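Local coordinates for protein phosphodiesterase (Candida albicans, PDB 6CPU) that belongs to the cyclic nucleotide phosphodiesterase family, a largely helical metalloprotein whose model holds zinc and magnesium ions, at residues N181-L186 with L391-P396. Sequence-based numbering, arbitrary orientation.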
ATOM      1  N   ASN A 181      19.784  -8.552 -11.275  1.00 25.05           N
ATOM      2  CA  ASN A 181      20.944  -8.178 -10.484  1.00 24.99           C
ATOM      3  C   ASN A 181      21.395  -6.751 -10.709  1.00 24.41           C
ATOM      4  O   ASN A 181      21.936  -6.125  -9.789  1.00 24.37           O
ATOM      5  CB  ASN A 181      22.100  -9.154 -10.725  1.00 27.88           C
ATOM      6  CG  ASN A 181      21.806 -10.529 -10.182  1.00 28.30           C
ATOM      7  OD1 ASN A 181      21.195 -10.688  -9.123  1.00 30.84           O
ATOM      8  ND2 ASN A 181      22.255 -11.543 -10.904  1.00 34.11           N
ATOM      9  N   GLN A 182      21.153  -6.235 -11.913  1.00 23.88           N
ATOM     10  CA  GLN A 182      21.438  -4.848 -12.229  1.00 25.99           C
ATOM     11  C   GLN A 182      20.495  -3.905 -11.453  1.00 24.70           C
ATOM     12  O   GLN A 182      20.933  -2.880 -10.932  1.00 23.29           O
ATOM     13  CB  GLN A 182      21.335  -4.613 -13.741  1.00 28.81           C
ATOM     14  CG  GLN A 182      21.960  -3.319 -14.250  1.00 31.76           C
ATOM     15  CD  GLN A 182      23.477  -3.263 -14.086  1.00 34.44           C
ATOM     16  OE1 GLN A 182      24.092  -2.225 -14.311  1.00 38.27           O
ATOM     17  NE2 GLN A 182      24.079  -4.376 -13.686  1.00 34.50           N
ATOM     18  N   LEU A 183      19.210  -4.251 -11.379  1.00 24.76           N
ATOM     19  CA  LEU A 183      18.270  -3.470 -10.548  1.00 23.91           C
ATOM     20  C   LEU A 183      18.647  -3.488  -9.070  1.00 24.01           C
ATOM     21  O   LEU A 183      18.500  -2.478  -8.395  1.00 24.07           O
ATOM     22  CB  LEU A 183      16.828  -3.973 -10.713  1.00 23.04           C
ATOM     23  CG  LEU A 183      16.237  -3.692 -12.091  1.00 23.51           C
ATOM     24  CD1 LEU A 183      14.902  -4.370 -12.227  1.00 23.53           C
ATOM     25  CD2 LEU A 183      16.095  -2.197 -12.367  1.00 24.03           C
ATOM     26  N   ILE A 184      19.108  -4.641  -8.569  1.00 23.97           N
ATOM     27  CA  ILE A 184      19.568  -4.771  -7.186  1.00 24.67           C
ATOM     28  C   ILE A 184      20.768  -3.851  -6.960  1.00 25.18           C
ATOM     29  O   ILE A 184      20.883  -3.191  -5.922  1.00 23.87           O
ATOM     30  CB  ILE A 184      19.922  -6.240  -6.826  1.00 26.02           C
ATOM     31  CG1 ILE A 184      18.652  -7.096  -6.753  1.00 25.94           C
ATOM     32  CG2 ILE A 184      20.645  -6.326  -5.484  1.00 26.50           C
ATOM     33  CD1 ILE A 184      18.882  -8.587  -6.641  1.00 26.01           C
ATOM     34  N   TYR A 185      21.654  -3.811  -7.950  1.00 26.42           N
ATOM     35  CA  TYR A 185      22.838  -2.963  -7.911  1.00 27.58           C
ATOM     36  C   TYR A 185      22.463  -1.481  -7.832  1.00 25.96           C
ATOM     37  O   TYR A 185      23.017  -0.730  -7.042  1.00 25.99           O
ATOM     38  CB  TYR A 185      23.701  -3.236  -9.145  1.00 29.18           C
ATOM     39  CG  TYR A 185      24.772  -2.198  -9.373  1.00 33.01           C
ATOM     40  CD1 TYR A 185      24.662  -1.267 -10.399  1.00 34.69           C
ATOM     41  CD2 TYR A 185      25.897  -2.150  -8.561  1.00 36.74           C
ATOM     42  CE1 TYR A 185      25.644  -0.312 -10.607  1.00 38.38           C
ATOM     43  CE2 TYR A 185      26.884  -1.203  -8.760  1.00 39.00           C
ATOM     44  CZ  TYR A 185      26.755  -0.289  -9.781  1.00 39.64           C
ATOM     45  OH  TYR A 185      27.749   0.647  -9.964  1.00 46.42           O
ATOM     46  N   LEU A 186      21.493  -1.083  -8.646  1.00 26.03           N
ATOM     47  CA  LEU A 186      21.011   0.297  -8.659  1.00 25.89           C
ATOM     48  C   LEU A 186      20.261   0.638  -7.375  1.00 24.42           C
ATOM     49  O   LEU A 186      20.369   1.747  -6.881  1.00 25.16           O
ATOM     50  CB  LEU A 186      20.144   0.539  -9.895  1.00 25.87           C
ATOM     51  CG  LEU A 186      20.844   0.449 -11.255  1.00 26.78           C
ATOM     52  CD1 LEU A 186      19.854   0.427 -12.409  1.00 27.18           C
ATOM     53  CD2 LEU A 186      21.823   1.592 -11.438  1.00 27.63           C
ATOM     54  N   LEU A 391      10.001  -7.161  -3.330  1.00 19.39           N
ATOM     55  CA  LEU A 391      10.870  -7.947  -2.436  1.00 19.86           C
ATOM     56  C   LEU A 391      12.032  -8.621  -3.164  1.00 20.93           C
ATOM     57  O   LEU A 391      13.127  -8.702  -2.607  1.00 20.28           O
ATOM     58  CB  LEU A 391      10.062  -8.974  -1.630  1.00 20.18           C
ATOM     59  CG  LEU A 391       8.997  -8.424  -0.667  1.00 21.21           C
ATOM     60  CD1 LEU A 391       8.209  -9.560  -0.047  1.00 21.40           C
ATOM     61  CD2 LEU A 391       9.627  -7.556   0.425  1.00 23.14           C
ATOM     62  N   ARG A 392      11.816  -9.087  -4.399  1.00 21.00           N
ATOM     63  CA  ARG A 392      12.895  -9.746  -5.164  1.00 21.86           C
ATOM     64  C   ARG A 392      14.092  -8.817  -5.367  1.00 22.07           C
ATOM     65  O   ARG A 392      15.240  -9.269  -5.388  1.00 20.46           O
ATOM     66  CB  ARG A 392      12.380 -10.246  -6.525  1.00 23.06           C
ATOM     67  CG  ARG A 392      13.419 -10.956  -7.399  1.00 24.38           C
ATOM     68  CD  ARG A 392      13.898 -12.248  -6.748  1.00 24.99           C
ATOM     69  NE  ARG A 392      15.036 -12.839  -7.454  1.00 25.40           N
ATOM     70  CZ  ARG A 392      16.323 -12.536  -7.263  1.00 25.98           C
ATOM     71  NH1 ARG A 392      16.712 -11.592  -6.405  1.00 25.78           N
ATOM     72  NH2 ARG A 392      17.242 -13.186  -7.976  1.00 27.61           N
ATOM     73  N   ILE A 393      13.809  -7.522  -5.536  1.00 21.12           N
ATOM     74  CA  ILE A 393      14.840  -6.493  -5.707  1.00 22.57           C
ATOM     75  C   ILE A 393      15.317  -5.920  -4.367  1.00 23.24           C
ATOM     76  O   ILE A 393      16.519  -5.816  -4.130  1.00 25.09           O
ATOM     77  CB  ILE A 393      14.322  -5.350  -6.623  1.00 22.63           C
ATOM     78  CG1 ILE A 393      13.876  -5.905  -7.982  1.00 24.07           C
ATOM     79  CG2 ILE A 393      15.357  -4.235  -6.771  1.00 23.17           C
ATOM     80  CD1 ILE A 393      14.876  -6.801  -8.687  1.00 24.19           C
ATOM     81  N   CYS A 394      14.389  -5.555  -3.486  1.00 22.80           N
ATOM     82  CA  CYS A 394      14.721  -4.860  -2.244  1.00 23.69           C
ATOM     83  C   CYS A 394      15.145  -5.747  -1.072  1.00 23.58           C
ATOM     84  O   CYS A 394      15.905  -5.296  -0.222  1.00 25.55           O
ATOM     85  CB  CYS A 394      13.542  -4.023  -1.774  1.00 24.29           C
ATOM     86  SG  CYS A 394      13.148  -2.713  -2.932  1.00 26.16           S
ATOM     87  N   TRP A 395      14.652  -6.978  -1.023  1.00 24.01           N
ATOM     88  CA  TRP A 395      14.830  -7.839   0.150  1.00 24.78           C
ATOM     89  C   TRP A 395      14.839  -9.332  -0.244  1.00 25.85           C
ATOM     90  O   TRP A 395      14.120 -10.143   0.346  1.00 24.91           O
ATOM     91  CB  TRP A 395      13.710  -7.542   1.163  1.00 25.83           C
ATOM     92  CG  TRP A 395      14.058  -7.758   2.603  1.00 26.96           C
ATOM     93  CD1 TRP A 395      15.157  -8.414   3.109  1.00 29.17           C
ATOM     94  CD2 TRP A 395      13.290  -7.343   3.732  1.00 27.90           C
ATOM     95  NE1 TRP A 395      15.108  -8.424   4.480  1.00 28.59           N
ATOM     96  CE2 TRP A 395      13.973  -7.775   4.890  1.00 28.77           C
ATOM     97  CE3 TRP A 395      12.084  -6.651   3.882  1.00 27.24           C
ATOM     98  CZ2 TRP A 395      13.480  -7.539   6.184  1.00 28.99           C
ATOM     99  CZ3 TRP A 395      11.602  -6.412   5.166  1.00 28.22           C
ATOM    100  CH2 TRP A 395      12.297  -6.854   6.296  1.00 28.40           C
ATOM    101  N   PRO A 396      15.660  -9.700  -1.248  1.00 27.08           N
ATOM    102  CA  PRO A 396      15.638 -11.077  -1.750  1.00 28.38           C
ATOM    103  C   PRO A 396      15.950 -12.139  -0.691  1.00 29.55           C
ATOM    104  O   PRO A 396      15.393 -13.243  -0.742  1.00 27.23           O
ATOM    105  CB  PRO A 396      16.709 -11.078  -2.852  1.00 28.07           C
ATOM    106  CG  PRO A 396      17.555  -9.893  -2.585  1.00 27.81           C
ATOM    107  CD  PRO A 396      16.651  -8.876  -1.959  1.00 27.38           C
TER
HETATM  108  O   HOH W   1      19.899 -12.687  -7.903  1.00 37.65           O
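Ile184 reaches from helix 177-193 onto the last turn of helix 377-394, where its CG1 rests 3.6 Å from the carbonyl O of Ile393. CG1 stands beside its own backbone N and the chain then runs on extended (chi2 170°), which brings CD1 up to both the Arg392 guanidinium and the Pro396 ring, 3.7 Å from Arg392 NH1 and 4.5 Å from Pro396 CG. The methyl meets the guanidinium at a slant. Ile393 answers with its own CD1, which chi2 near -51° folds back from an extended course and sets 4.0 Å from Leu183 CB; CG2 lies by the Leu183 carbonyl. The CA atoms of Ile184 and Ile393 are 5.2 Å apart. Both isoleucines leave the backbone at an angle to the partner helix and bring their ends in, and such flexible, apolar ends suit the seam. Arg392 O is buried here without a hydrogen-bond partner.

A water in the plane of the Arg392 guanidinium, at its edge, accepts from NH2 at 2.7 Å and donates to Asn181 OD1, so an apolar touch and a water bridge share one arginine. Glu177 adds a long, weak ion pair to that same NH2.

Farther out, Phe93 of helix 84-94 packs on both Leu183 and Ile393, while Phe259 of helix 253-264 meets the Trp395 ring edge-to-face. Trp395 follows the end of helix 377-394, leaving helical geometry, and is the N-cap of helix 396-400, whose first residue, Pro396, needs no backbone N-H there. Helix-to-helix packing of this kind, apolar within and water-bridged at the margin, here sets helix 177-193 against the C-terminal end of helix 377-394 in the mainly helical architecture of this phosphodiesterase family (clan HD_PDEase).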